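Local coordinates for serine-rich Repeat Adhesion Glycoprotein (Srr1) (Streptococcus agalactiae, PDB 4MBO) that binds fibrinogen as a bacterial surface adhesin, its two adjoining immunoglobulin-like domains probably taking up the ligand as in related fibrinogen-binding adhesins, at residues N67-G72 / P123-Q128; R129-T134 / E154-N159; N172-I177 / L240-D245. One frame throughout, in Å; residues are numbered along the deposited sequence.

Contact 1: residues N67-G72 / P123-Q128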
ATOM      1  N   ASN A  67       8.197  -4.127  10.310  1.00 14.01           N
ATOM      2  CA  ASN A  67       7.592  -2.988   9.677  1.00 14.11           C
ATOM      3  C   ASN A  67       8.094  -2.742   8.272  1.00 14.00           C
ATOM      4  O   ASN A  67       7.929  -1.643   7.767  1.00 15.12           O
ATOM      5  CB  ASN A  67       7.828  -1.737  10.517  1.00 14.07           C
ATOM      6  CG  ASN A  67       9.306  -1.449  10.734  1.00 14.16           C
ATOM      7  OD1 ASN A  67      10.174  -2.126  10.176  1.00 14.56           O
ATOM      8  ND2 ASN A  67       9.592  -0.418  11.519  1.00 14.79           N
ATOM      9  N   LEU A  68       8.675  -3.756   7.640  0.70 14.47           N
ATOM     10  CA  LEU A  68       9.260  -3.613   6.315  0.70 15.18           C
ATOM     11  C   LEU A  68       8.820  -4.767   5.424  0.70 15.32           C
ATOM     12  O   LEU A  68       8.824  -5.914   5.884  0.70 16.35           O
ATOM     13  CB  LEU A  68      10.783  -3.606   6.511  0.70 17.05           C
ATOM     14  CG  LEU A  68      11.707  -3.151   5.408  0.70 17.75           C
ATOM     15  CD1 LEU A  68      11.493  -1.698   5.088  0.70 16.93           C
ATOM     16  CD2 LEU A  68      13.166  -3.393   5.815  0.70 16.74           C
ATOM     17  N   ASP A  69       8.395  -4.480   4.177  1.00 14.15           N
ATOM     18  CA  ASP A  69       7.946  -5.503   3.223  1.00 14.06           C
ATOM     19  C   ASP A  69       8.565  -5.237   1.848  1.00 14.21           C
ATOM     20  O   ASP A  69       9.213  -4.221   1.644  1.00 14.85           O
ATOM     21  CB  ASP A  69       6.419  -5.643   3.182  1.00 15.35           C
ATOM     22  CG  ASP A  69       5.709  -4.465   2.571  1.00 17.62           C
ATOM     23  OD1 ASP A  69       6.115  -4.045   1.478  1.00 17.57           O
ATOM     24  OD2 ASP A  69       4.675  -4.010   3.161  1.00 17.51           O
ATOM     25  N   THR A  70       8.430  -6.207   0.951  1.00 14.75           N
ATOM     26  CA  THR A  70       8.939  -6.136  -0.408  1.00 14.45           C
ATOM     27  C   THR A  70       7.873  -5.763  -1.435  1.00 15.26           C
ATOM     28  O   THR A  70       8.092  -5.869  -2.650  1.00 15.86           O
ATOM     29  CB  THR A  70       9.470  -7.529  -0.822  1.00 15.13           C
ATOM     30  OG1 THR A  70       8.397  -8.485  -0.688  1.00 16.67           O
ATOM     31  CG2 THR A  70      10.638  -7.913   0.055  1.00 16.01           C
ATOM     32  N   GLN A  71       6.732  -5.300  -0.924  1.00 16.01           N
ATOM     33  CA  GLN A  71       5.522  -5.092  -1.733  1.00 16.19           C
ATOM     34  C   GLN A  71       4.983  -3.671  -1.993  1.00 15.94           C
ATOM     35  O   GLN A  71       4.539  -3.371  -3.117  1.00 16.97           O
ATOM     36  CB  GLN A  71       4.393  -5.880  -1.074  1.00 18.56           C
ATOM     37  CG  GLN A  71       4.620  -7.377  -1.089  1.00 20.66           C
ATOM     38  CD  GLN A  71       3.533  -8.108  -0.351  1.00 23.46           C
ATOM     39  OE1 GLN A  71       3.094  -7.654   0.704  1.00 24.70           O
ATOM     40  NE2 GLN A  71       3.123  -9.275  -0.871  1.00 25.42           N
ATOM     41  N   GLY A  72       4.931  -2.843  -0.974  1.00 15.72           N
ATOM     42  CA  GLY A  72       4.287  -1.541  -1.072  1.00 16.04           C
ATOM     43  C   GLY A  72       2.788  -1.795  -1.158  1.00 16.67           C
ATOM     44  O   GLY A  72       2.195  -2.363  -0.213  1.00 16.91           O
ATOM     45  N   PRO A 123      13.687  -2.882  -4.128  1.00 17.45           N
ATOM     46  CA  PRO A 123      12.962  -1.940  -3.293  1.00 16.82           C
ATOM     47  C   PRO A 123      12.287  -2.634  -2.108  1.00 15.19           C
ATOM     48  O   PRO A 123      11.849  -3.787  -2.190  1.00 15.37           O
ATOM     49  CB  PRO A 123      11.897  -1.353  -4.241  1.00 19.20           C
ATOM     50  CG  PRO A 123      11.688  -2.412  -5.234  1.00 20.07           C
ATOM     51  CD  PRO A 123      13.041  -3.068  -5.430  1.00 19.17           C
ATOM     52  N   VAL A 124      12.260  -1.926  -1.002  1.00 14.53           N
ATOM     53  CA  VAL A 124      11.521  -2.359   0.192  1.00 14.30           C
ATOM     54  C   VAL A 124      10.748  -1.146   0.701  1.00 15.25           C
ATOM     55  O   VAL A 124      11.179  -0.016   0.531  1.00 14.85           O
ATOM     56  CB  VAL A 124      12.388  -2.953   1.303  1.00 14.22           C
ATOM     57  CG1 VAL A 124      13.008  -4.272   0.871  1.00 15.03           C
ATOM     58  CG2 VAL A 124      13.445  -2.004   1.793  1.00 15.53           C
ATOM     59  N   TRP A 125       9.603  -1.408   1.334  1.00 14.44           N
ATOM     60  CA  TRP A 125       8.723  -0.372   1.801  1.00 14.03           C
ATOM     61  C   TRP A 125       8.406  -0.504   3.284  1.00 13.86           C
ATOM     62  O   TRP A 125       8.250  -1.630   3.785  1.00 14.25           O
ATOM     63  CB  TRP A 125       7.363  -0.501   1.094  1.00 14.91           C
ATOM     64  CG  TRP A 125       7.295  -0.077  -0.319  1.00 15.43           C
ATOM     65  CD1 TRP A 125       6.787   1.101  -0.780  1.00 15.39           C
ATOM     66  CD2 TRP A 125       7.683  -0.827  -1.462  1.00 15.60           C
ATOM     67  NE1 TRP A 125       6.850   1.136  -2.138  1.00 16.92           N
ATOM     68  CE2 TRP A 125       7.382  -0.041  -2.589  1.00 16.10           C
ATOM     69  CE3 TRP A 125       8.224  -2.116  -1.648  1.00 15.75           C
ATOM     70  CZ2 TRP A 125       7.651  -0.458  -3.891  1.00 16.63           C
ATOM     71  CZ3 TRP A 125       8.471  -2.540  -2.954  1.00 15.99           C
ATOM     72  CH2 TRP A 125       8.178  -1.715  -4.050  1.00 17.44           C
ATOM     73  N   PRO A 126       8.298   0.633   3.993  1.00 13.70           N
ATOM     74  CA  PRO A 126       7.642   0.609   5.290  1.00 14.21           C
ATOM     75  C   PRO A 126       6.272  -0.041   5.054  1.00 14.95           C
ATOM     76  O   PRO A 126       5.529   0.369   4.132  1.00 16.42           O
ATOM     77  CB  PRO A 126       7.500   2.096   5.644  1.00 14.41           C
ATOM     78  CG  PRO A 126       8.635   2.743   4.906  1.00 15.50           C
ATOM     79  CD  PRO A 126       8.664   2.005   3.603  1.00 14.93           C
ATOM     80  N   ASP A 127       5.934  -1.064   5.834  1.00 14.56           N
ATOM     81  CA  ASP A 127       4.727  -1.855   5.583  1.00 14.42           C
ATOM     82  C   ASP A 127       3.511  -1.042   5.937  1.00 14.48           C
ATOM     83  O   ASP A 127       3.319  -0.662   7.098  1.00 14.43           O
ATOM     84  CB  ASP A 127       4.816  -3.179   6.351  1.00 15.38           C
ATOM     85  CG  ASP A 127       3.666  -4.112   6.110  1.00 17.44           C
ATOM     86  OD1 ASP A 127       2.561  -3.686   5.703  1.00 17.33           O
ATOM     87  OD2 ASP A 127       3.859  -5.332   6.337  1.00 18.05           O
ATOM     88  N   GLN A 128       2.675  -0.795   4.931  1.00 13.62           N
ATOM     89  CA  GLN A 128       1.503   0.070   5.103  1.00 13.91           C
ATOM     90  C   GLN A 128       0.443  -0.465   6.032  1.00 14.51           C
ATOM     91  O   GLN A 128      -0.472   0.290   6.440  1.00 15.50           O
ATOM     92  CB  GLN A 128       0.892   0.452   3.728  1.00 14.32           C
ATOM     93  CG  GLN A 128       0.261  -0.702   2.947  1.00 15.05           C
ATOM     94  CD  GLN A 128      -0.403  -0.240   1.675  1.00 15.64           C
ATOM     95  OE1 GLN A 128      -0.049   0.820   1.113  1.00 16.69           O
ATOM     96  NE2 GLN A 128      -1.352  -1.022   1.190  1.00 16.01           N
TER
HETATM   97  O   HOH W   1       3.395  -1.967   2.170  1.00 16.50           O
HETATM   98  O   HOH W   2      10.648  -5.611  -3.799  1.00 21.17           O
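Gly72 CA sits over one face of the Trp125 indole, 3.5 Å from the centroid of the five-membered ring and 12° off the ring normal, a CH-pi contact. Gln71 C covers the same face nearer the rim, Asp69 O sits at the edge close to the ring plane, and Thr70 O approaches CZ3 obliquely. The turn over the indole is held by Asp69, whose carboxylate reaches forward to the next residues. With chi1 at 69°, its CG falls between the backbone N and the carbonyl carbon, and OD1 accepts from Gln71 N at 2.8 Å, an Asx turn, and from Gly72 N at 3.0 Å, which extends it to an Asx motif. Both donors come from the same face of the carboxylate.

The other oxygen, Asp69 OD2, comes within 3.3 Å of Asp127 OD1, the two carboxylate planes 68° apart. Arg129 forms salt bridges with both, which probably offsets the repulsion. A water donates to Asp69 OD2 and Gly72 O and accepts from Gln128 N. Backbone pairing fixes the register: Asp69 N to Trp125 O and Trp125 N to Asp69 O, both 2.9 Å, make an antiparallel hydrogen-bonded pair, and Asp127 N reaches Asn67 O at 2.8 Å.

Strand 68-69 thus edges a four-stranded antiparallel sheet beside strand 116-126, whose Val124 also pairs with Leu43 of strand 43-51; Phe141 of strand 139-145 packs against Pro126.

Contact 2: residues R129-T134 / E154-N159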
ATOM      1  N   ARG A 129       0.512  -1.765   6.331  1.00 14.89           N
ATOM      2  CA  ARG A 129      -0.430  -2.384   7.263  1.00 16.24           C
ATOM      3  C   ARG A 129       0.029  -2.231   8.714  1.00 17.75           C
ATOM      4  O   ARG A 129      -0.780  -2.383   9.622  1.00 19.95           O
ATOM      5  CB  ARG A 129      -0.559  -3.863   6.912  1.00 17.50           C
ATOM      6  CG  ARG A 129      -1.279  -4.096   5.587  1.00 18.52           C
ATOM      7  CD  ARG A 129      -0.849  -5.365   4.869  1.00 19.87           C
ATOM      8  NE  ARG A 129       0.509  -5.195   4.299  1.00 19.80           N
ATOM      9  CZ  ARG A 129       0.933  -5.739   3.162  1.00 21.18           C
ATOM     10  NH1 ARG A 129       2.163  -5.476   2.715  1.00 21.94           N
ATOM     11  NH2 ARG A 129       0.136  -6.523   2.454  1.00 22.29           N
ATOM     12  N   ILE A 130       1.318  -1.974   8.904  1.00 16.77           N
ATOM     13  CA  ILE A 130       1.963  -1.861  10.223  1.00 16.58           C
ATOM     14  C   ILE A 130       2.161  -0.396  10.584  1.00 17.08           C
ATOM     15  O   ILE A 130       1.699   0.039  11.636  1.00 19.45           O
ATOM     16  CB  ILE A 130       3.283  -2.622  10.235  1.00 17.15           C
ATOM     17  CG1 ILE A 130       3.045  -4.106   9.870  1.00 19.07           C
ATOM     18  CG2 ILE A 130       3.979  -2.497  11.590  1.00 17.59           C
ATOM     19  CD1 ILE A 130       2.156  -4.821  10.842  1.00 20.86           C
ATOM     20  N   ILE A 131       2.845   0.366   9.734  1.00 14.62           N
ATOM     21  CA  ILE A 131       2.978   1.826   9.900  1.00 14.61           C
ATOM     22  C   ILE A 131       1.879   2.365   8.990  1.00 15.14           C
ATOM     23  O   ILE A 131       2.136   2.839   7.892  1.00 16.36           O
ATOM     24  CB  ILE A 131       4.353   2.333   9.489  1.00 15.22           C
ATOM     25  CG1 ILE A 131       5.446   1.573  10.238  1.00 15.82           C
ATOM     26  CG2 ILE A 131       4.484   3.828   9.750  1.00 16.26           C
ATOM     27  CD1 ILE A 131       6.840   1.863   9.753  1.00 16.32           C
ATOM     28  N   SER A 132       0.656   2.294   9.500  1.00 15.94           N
ATOM     29  CA  SER A 132      -0.531   2.638   8.739  1.00 16.37           C
ATOM     30  C   SER A 132      -0.982   4.101   8.857  1.00 17.69           C
ATOM     31  O   SER A 132      -1.966   4.513   8.231  1.00 17.30           O
ATOM     32  CB  SER A 132      -1.635   1.693   9.149  1.00 17.88           C
ATOM     33  OG  SER A 132      -1.902   1.906  10.512  1.00 19.20           O
ATOM     34  N   LYS A 133      -0.305   4.863   9.715  1.00 17.25           N
ATOM     35  CA  LYS A 133      -0.567   6.281   9.892  1.00 17.55           C
ATOM     36  C   LYS A 133       0.706   7.097   9.793  1.00 17.67           C
ATOM     37  O   LYS A 133       1.803   6.622  10.108  1.00 17.89           O
ATOM     38  CB  LYS A 133      -1.221   6.552  11.262  1.00 19.88           C
ATOM     39  CG  LYS A 133      -2.608   5.974  11.432  1.00 23.47           C
ATOM     40  CD  LYS A 133      -3.138   6.230  12.841  1.00 28.55           C
ATOM     41  CE  LYS A 133      -4.416   5.481  13.147  1.00 35.03           C
ATOM     42  NZ  LYS A 133      -4.918   5.821  14.520  1.00 39.27           N
ATOM     43  N   THR A 134       0.562   8.356   9.419  1.00 17.01           N
ATOM     44  CA  THR A 134       1.698   9.268   9.347  1.00 17.76           C
ATOM     45  C   THR A 134       2.369   9.353  10.722  1.00 17.85           C
ATOM     46  O   THR A 134       1.692   9.381  11.741  1.00 18.23           O
ATOM     47  CB  THR A 134       1.206  10.654   8.939  1.00 18.20           C
ATOM     48  OG1 THR A 134       0.720  10.601   7.581  1.00 19.07           O
ATOM     49  CG2 THR A 134       2.268  11.678   9.050  1.00 19.42           C
ATOM     50  N   GLU A 154      13.510   6.483   9.345  1.00 16.88           N
ATOM     51  CA  GLU A 154      12.732   7.403   8.518  1.00 16.57           C
ATOM     52  C   GLU A 154      11.370   7.646   9.101  1.00 15.62           C
ATOM     53  O   GLU A 154      10.764   6.703   9.632  1.00 15.56           O
ATOM     54  CB  GLU A 154      12.424   6.806   7.117  1.00 17.29           C
ATOM     55  CG  GLU A 154      13.574   6.210   6.341  1.00 19.48           C
ATOM     56  CD  GLU A 154      14.491   7.213   5.732  1.00 22.24           C
ATOM     57  OE1 GLU A 154      14.160   8.419   5.694  1.00 22.44           O
ATOM     58  OE2 GLU A 154      15.618   6.811   5.327  1.00 23.10           O
ATOM     59  N   ARG A 155      10.873   8.877   9.003  1.00 16.22           N
ATOM     60  CA  ARG A 155       9.469   9.103   9.273  1.00 17.22           C
ATOM     61  C   ARG A 155       8.694   8.521   8.079  1.00 16.99           C
ATOM     62  O   ARG A 155       9.235   8.363   6.981  1.00 17.17           O
ATOM     63  CB  ARG A 155       9.165  10.609   9.354  1.00 20.88           C
ATOM     64  CG  ARG A 155       9.885  11.301  10.456  1.00 24.02           C
ATOM     65  CD  ARG A 155       9.546  12.799  10.469  1.00 29.02           C
ATOM     66  NE  ARG A 155      10.550  13.453  11.276  1.00 36.00           N
ATOM     67  CZ  ARG A 155      11.770  13.746  10.825  1.00 39.82           C
ATOM     68  NH1 ARG A 155      12.645  14.323  11.631  1.00 46.11           N
ATOM     69  NH2 ARG A 155      12.121  13.444   9.569  1.00 39.71           N
ATOM     70  N   VAL A 156       7.423   8.243   8.294  1.00 16.62           N
ATOM     71  CA  VAL A 156       6.545   7.744   7.238  1.00 16.37           C
ATOM     72  C   VAL A 156       5.412   8.749   7.104  1.00 17.29           C
ATOM     73  O   VAL A 156       4.767   9.074   8.074  1.00 17.52           O
ATOM     74  CB  VAL A 156       6.038   6.343   7.560  1.00 16.67           C
ATOM     75  CG1 VAL A 156       5.028   5.892   6.519  1.00 17.34           C
ATOM     76  CG2 VAL A 156       7.227   5.390   7.630  1.00 18.12           C
ATOM     77  N   GLN A 157       5.191   9.222   5.893  0.70 16.66           N
ATOM     78  CA  GLN A 157       4.174  10.228   5.672  0.70 18.24           C
ATOM     79  C   GLN A 157       3.158   9.805   4.643  0.70 17.01           C
ATOM     80  O   GLN A 157       3.496   9.238   3.620  0.70 16.70           O
ATOM     81  CB  GLN A 157       4.867  11.512   5.193  0.70 21.04           C
ATOM     82  CG  GLN A 157       3.944  12.595   4.685  0.70 24.31           C
ATOM     83  CD  GLN A 157       4.719  13.821   4.254  0.70 26.33           C
ATOM     84  OE1 GLN A 157       5.315  14.497   5.073  0.70 33.79           O
ATOM     85  NE2 GLN A 157       4.713  14.098   2.966  0.70 28.55           N
ATOM     86  N   TYR A 158       1.902  10.099   4.949  1.00 16.84           N
ATOM     87  CA  TYR A 158       0.796   9.899   4.042  1.00 17.32           C
ATOM     88  C   TYR A 158       0.138  11.271   3.847  1.00 18.27           C
ATOM     89  O   TYR A 158       0.304  12.195   4.655  1.00 19.44           O
ATOM     90  CB  TYR A 158      -0.239   8.981   4.644  1.00 16.20           C
ATOM     91  CG  TYR A 158       0.199   7.553   4.858  1.00 15.40           C
ATOM     92  CD1 TYR A 158       0.062   6.610   3.854  1.00 15.80           C
ATOM     93  CD2 TYR A 158       0.709   7.127   6.090  1.00 15.66           C
ATOM     94  CE1 TYR A 158       0.453   5.277   4.036  1.00 15.23           C
ATOM     95  CE2 TYR A 158       1.096   5.815   6.286  1.00 15.12           C
ATOM     96  CZ  TYR A 158       0.939   4.887   5.272  1.00 14.78           C
ATOM     97  OH  TYR A 158       1.329   3.579   5.429  1.00 15.39           O
ATOM     98  N   ASN A 159      -0.537  11.449   2.722  0.70 19.69           N
ATOM     99  CA  ASN A 159      -1.221  12.710   2.494  0.70 21.22           C
ATOM    100  C   ASN A 159      -2.386  12.951   3.431  0.70 19.94           C
ATOM    101  O   ASN A 159      -3.021  12.003   3.905  0.70 19.88           O
ATOM    102  CB  ASN A 159      -1.735  12.775   1.069  0.70 24.00           C
ATOM    103  CG  ASN A 159      -0.648  13.092   0.077  0.70 26.99           C
ATOM    104  OD1 ASN A 159       0.451  13.548   0.442  0.70 34.46           O
ATOM    105  ND2 ASN A 159      -0.940  12.866  -1.179  0.70 28.68           N
TER
HETATM  106  O   HOH W   3      -1.675  11.837   7.110  1.00 37.89           O
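Tyr158 reaches across to the loop 129-134 along the whole length of its side chain. Its CB lies 3.5 Å from Thr134 OG1. Beyond it, chi1 of -67° sets CG anti to the carbonyl carbon and carries the ring along the loop backbone, which it meets with an edge. Tyr158 CD2 comes 3.6 Å from Thr134 N and is also close to Lys133 C; CE2 lies near both Ser132 C and Ile131 O. At the far end Tyr158 OH donates to Ile131 O at 2.7 Å, with a C=O...O angle of 150° and the hydroxyl in the carbonyl plane. Ile131 O also lies close to the plane of the ring, so the phenol ends on the loop edge-on.

The root of the tyrosine is held as well: Tyr158 N donates to Thr134 OG1 at 2.9 Å, with an N-H...O angle of 154°. Attachment at both ends should limit tilting of the ring. A water bonded to Thr134 OG1 also lies within reach of Tyr158 O. Thr134 approaches the strand end with its backbone too, its CA making a CA-H...O contact of 3.3 Å with Val156 O.

Two residues earlier, in the strand itself, Val156 turns its branched side chain to Ile131, whose CG2 rests 3.7 Å from Val156 CB and also touches both valine methyls.

Phe141 of strand 139-145 packs on Ile131 and Val156 alike. The loop 129-134 connects strand 116-126 to strand 139-145, and 154-157 ends strand 148-157, with Tyr158 just past it; that strand lies between strands 34-36 and 139-145 in a mixed sheet.

Contact 3: residues N172-I177 / L240-D245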
ATOM      1  N   ASN A 172     -15.093  16.980   4.247  1.00 15.32           N
ATOM      2  CA  ASN A 172     -13.716  16.495   4.201  1.00 16.14           C
ATOM      3  C   ASN A 172     -13.689  15.081   3.630  1.00 15.59           C
ATOM      4  O   ASN A 172     -14.585  14.308   3.869  1.00 15.28           O
ATOM      5  CB  ASN A 172     -12.957  16.597   5.533  1.00 15.97           C
ATOM      6  CG  ASN A 172     -13.466  15.656   6.610  1.00 17.13           C
ATOM      7  OD1 ASN A 172     -12.874  14.606   6.820  1.00 16.93           O
ATOM      8  ND2 ASN A 172     -14.540  16.042   7.302  1.00 17.58           N
ATOM      9  N   VAL A 173     -12.641  14.765   2.862  1.00 14.54           N
ATOM     10  CA  VAL A 173     -12.551  13.506   2.133  1.00 14.34           C
ATOM     11  C   VAL A 173     -11.102  13.172   1.804  1.00 14.54           C
ATOM     12  O   VAL A 173     -10.233  14.071   1.705  1.00 15.39           O
ATOM     13  CB  VAL A 173     -13.400  13.613   0.816  1.00 14.19           C
ATOM     14  CG1 VAL A 173     -12.704  14.545  -0.189  1.00 14.50           C
ATOM     15  CG2 VAL A 173     -13.689  12.257   0.175  1.00 14.33           C
ATOM     16  N   ARG A 174     -10.842  11.891   1.603  1.00 13.56           N
ATOM     17  CA  ARG A 174      -9.519  11.415   1.162  1.00 14.47           C
ATOM     18  C   ARG A 174      -9.683  10.105   0.425  1.00 14.81           C
ATOM     19  O   ARG A 174     -10.599   9.353   0.723  1.00 16.66           O
ATOM     20  CB  ARG A 174      -8.550  11.276   2.346  1.00 14.55           C
ATOM     21  CG  ARG A 174      -7.151  10.861   1.948  1.00 15.97           C
ATOM     22  CD  ARG A 174      -6.172  10.941   3.116  1.00 16.68           C
ATOM     23  NE  ARG A 174      -6.644  10.157   4.259  1.00 19.18           N
ATOM     24  CZ  ARG A 174      -6.009  10.080   5.430  1.00 20.60           C
ATOM     25  NH1 ARG A 174      -4.848  10.707   5.599  1.00 21.68           N
ATOM     26  NH2 ARG A 174      -6.538   9.378   6.430  1.00 20.52           N
ATOM     27  N   SER A 175      -8.837   9.822  -0.561  1.00 14.46           N
ATOM     28  CA  SER A 175      -8.902   8.551  -1.254  1.00 13.99           C
ATOM     29  C   SER A 175      -7.514   8.047  -1.553  1.00 14.66           C
ATOM     30  O   SER A 175      -6.583   8.807  -1.462  1.00 14.96           O
ATOM     31  CB  SER A 175      -9.715   8.671  -2.516  1.00 14.63           C
ATOM     32  OG  SER A 175      -9.052   9.553  -3.432  1.00 15.37           O
ATOM     33  N   ARG A 176      -7.398   6.771  -1.875  1.00 14.16           N
ATOM     34  CA  ARG A 176      -6.095   6.154  -2.141  1.00 14.25           C
ATOM     35  C   ARG A 176      -6.228   4.856  -2.907  1.00 15.28           C
ATOM     36  O   ARG A 176      -7.107   4.061  -2.641  1.00 14.48           O
ATOM     37  CB  ARG A 176      -5.434   5.888  -0.776  1.00 14.95           C
ATOM     38  CG  ARG A 176      -3.984   5.497  -0.809  1.00 15.54           C
ATOM     39  CD  ARG A 176      -3.423   5.434   0.618  1.00 15.10           C
ATOM     40  NE  ARG A 176      -1.987   5.355   0.495  1.00 15.65           N
ATOM     41  CZ  ARG A 176      -1.268   4.258   0.592  1.00 16.13           C
ATOM     42  NH1 ARG A 176       0.023   4.342   0.339  1.00 17.33           N
ATOM     43  NH2 ARG A 176      -1.807   3.083   0.902  1.00 15.64           N
ATOM     44  N   ILE A 177      -5.332   4.618  -3.880  1.00 15.72           N
ATOM     45  CA  ILE A 177      -5.222   3.341  -4.491  1.00 16.94           C
ATOM     46  C   ILE A 177      -4.285   2.621  -3.535  1.00 18.88           C
ATOM     47  O   ILE A 177      -3.098   2.994  -3.388  1.00 19.69           O
ATOM     48  CB  ILE A 177      -4.617   3.424  -5.900  1.00 19.96           C
ATOM     49  CG1 ILE A 177      -5.584   4.184  -6.800  1.00 20.95           C
ATOM     50  CG2 ILE A 177      -4.318   2.038  -6.388  1.00 20.63           C
ATOM     51  CD1 ILE A 177      -5.111   4.433  -8.213  1.00 25.09           C
ATOM     52  N   LEU A 240      -9.903   4.795  11.681  1.00 19.39           N
ATOM     53  CA  LEU A 240      -9.368   4.888  10.334  1.00 18.48           C
ATOM     54  C   LEU A 240      -7.846   5.061  10.331  1.00 18.48           C
ATOM     55  O   LEU A 240      -7.280   5.782  11.169  1.00 22.93           O
ATOM     56  CB  LEU A 240      -9.976   6.070   9.591  1.00 17.92           C
ATOM     57  CG  LEU A 240     -11.494   6.010   9.395  1.00 18.73           C
ATOM     58  CD1 LEU A 240     -11.930   7.326   8.773  1.00 20.08           C
ATOM     59  CD2 LEU A 240     -11.945   4.846   8.536  1.00 19.44           C
ATOM     60  N   THR A 241      -7.200   4.399   9.383  1.00 18.53           N
ATOM     61  CA  THR A 241      -5.764   4.562   9.171  1.00 17.89           C
ATOM     62  C   THR A 241      -5.574   5.528   7.988  1.00 18.68           C
ATOM     63  O   THR A 241      -6.533   5.908   7.305  1.00 20.84           O
ATOM     64  CB  THR A 241      -5.100   3.203   8.825  1.00 18.39           C
ATOM     65  OG1 THR A 241      -5.646   2.713   7.581  1.00 19.65           O
ATOM     66  CG2 THR A 241      -5.301   2.227   9.949  1.00 20.43           C
ATOM     67  N   ASP A 242      -4.337   5.929   7.723  1.00 17.28           N
ATOM     68  CA  ASP A 242      -4.029   6.785   6.602  1.00 16.55           C
ATOM     69  C   ASP A 242      -3.701   5.945   5.348  1.00 16.46           C
ATOM     70  O   ASP A 242      -3.917   6.377   4.210  1.00 16.72           O
ATOM     71  CB  ASP A 242      -2.855   7.709   6.958  1.00 17.34           C
ATOM     72  CG  ASP A 242      -3.151   8.659   8.139  1.00 18.58           C
ATOM     73  OD1 ASP A 242      -4.327   9.095   8.300  1.00 20.30           O
ATOM     74  OD2 ASP A 242      -2.212   8.960   8.895  1.00 19.36           O
ATOM     75  N   SER A 243      -3.146   4.738   5.534  1.00 16.24           N
ATOM     76  CA  SER A 243      -2.878   3.872   4.375  1.00 15.91           C
ATOM     77  C   SER A 243      -4.130   3.232   3.821  1.00 15.04           C
ATOM     78  O   SER A 243      -4.151   2.826   2.667  1.00 15.65           O
ATOM     79  CB  SER A 243      -1.929   2.729   4.736  1.00 16.65           C
ATOM     80  OG  SER A 243      -2.596   1.830   5.598  1.00 15.90           O
ATOM     81  N   MET A 244      -5.170   3.135   4.652  1.00 15.77           N
ATOM     82  CA  MET A 244      -6.417   2.508   4.291  1.00 15.39           C
ATOM     83  C   MET A 244      -6.304   1.001   4.108  1.00 16.28           C
ATOM     84  O   MET A 244      -7.260   0.366   3.691  1.00 17.13           O
ATOM     85  CB  MET A 244      -7.055   3.178   3.073  1.00 15.63           C
ATOM     86  CG  MET A 244      -7.057   4.677   3.157  1.00 15.67           C
ATOM     87  SD  MET A 244      -8.158   5.413   1.935  1.00 16.33           S
ATOM     88  CE  MET A 244      -7.750   7.134   2.152  1.00 16.24           C
ATOM     89  N   ASP A 245      -5.150   0.423   4.447  1.00 16.07           N
ATOM     90  CA  ASP A 245      -4.977  -1.030   4.363  1.00 17.13           C
ATOM     91  C   ASP A 245      -5.144  -1.576   5.758  1.00 19.37           C
ATOM     92  O   ASP A 245      -4.195  -1.650   6.535  1.00 22.72           O
ATOM     93  CB  ASP A 245      -3.616  -1.396   3.804  1.00 17.48           C
ATOM     94  CG  ASP A 245      -3.549  -2.856   3.334  1.00 18.39           C
ATOM     95  OD1 ASP A 245      -4.485  -3.630   3.674  1.00 20.23           O
ATOM     96  OD2 ASP A 245      -2.559  -3.237   2.675  1.00 18.27           O
TER
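The extended strand 172-177 and the irregular loop 240-245 approach without backbone pairing, their nearest CA atoms, Arg176 and Met244, standing 7.4 Å apart, and the contact is made by side chains crossing that gap. Arg174 grips Asp242 end-on, NH2 at 2.9 Å and NH1 at 3.2 Å from the same oxygen, OD1. The guanidinium and carboxylate planes are 69° apart: NH2 meets OD1 on its anti side, whereas NH1 comes from above the carboxylate plane, 59° out of it. A bend at chi3 (55°) takes the arginine out of the line of its own chain. Asn159 O and Gln192 OE1 take further guanidinium protons.

Arg176 runs extended from CG to NE, and its NH2 donates to Ser243 O at 2.9 Å, on a lone pair in the carbonyl plane. Asp38 forms a salt bridge with its NE, and Gln128 OE1 also accepts from NH2.

Between the two arginines lies Met244, extended beyond CG, its CE 3.8 Å from Arg174 CG and its SD 3.9 Å from Arg176 CB. Inside the loop, Thr241 OG1, also bonded to Gln246, accepts from Met244 N (ST motif), and Ser243 OG, also bonded to Gln128 O, from Asp245 N (ST turn).

Strand arginines held by loop oxygens, Asp38, Gln128 and Asn159 are consistent with a buried, largely polar junction between the two immunoglobulin-like regions.

How the contacts relate
All three contacts lie near the middle of the elongated chain, in series along it. Contact 3 is buried, whereas contacts 1 and 2 are only partly so. Contact 1 is a sheet edge, joined by backbone pairing and an indole face; contact 2 ties a loop to a strand end through one tyrosine and an aliphatic pair; contact 3 has no strand pairing and relies on arginines. Arg129 joins the first two by its salt bridge to Asp69. Asn159 O with Arg174 NH1 connects contacts 2 and 3. Gln128 bonds to Ser243 and Arg176, and Ser132 O to Asp242 N, so polar bonds span the two family regions.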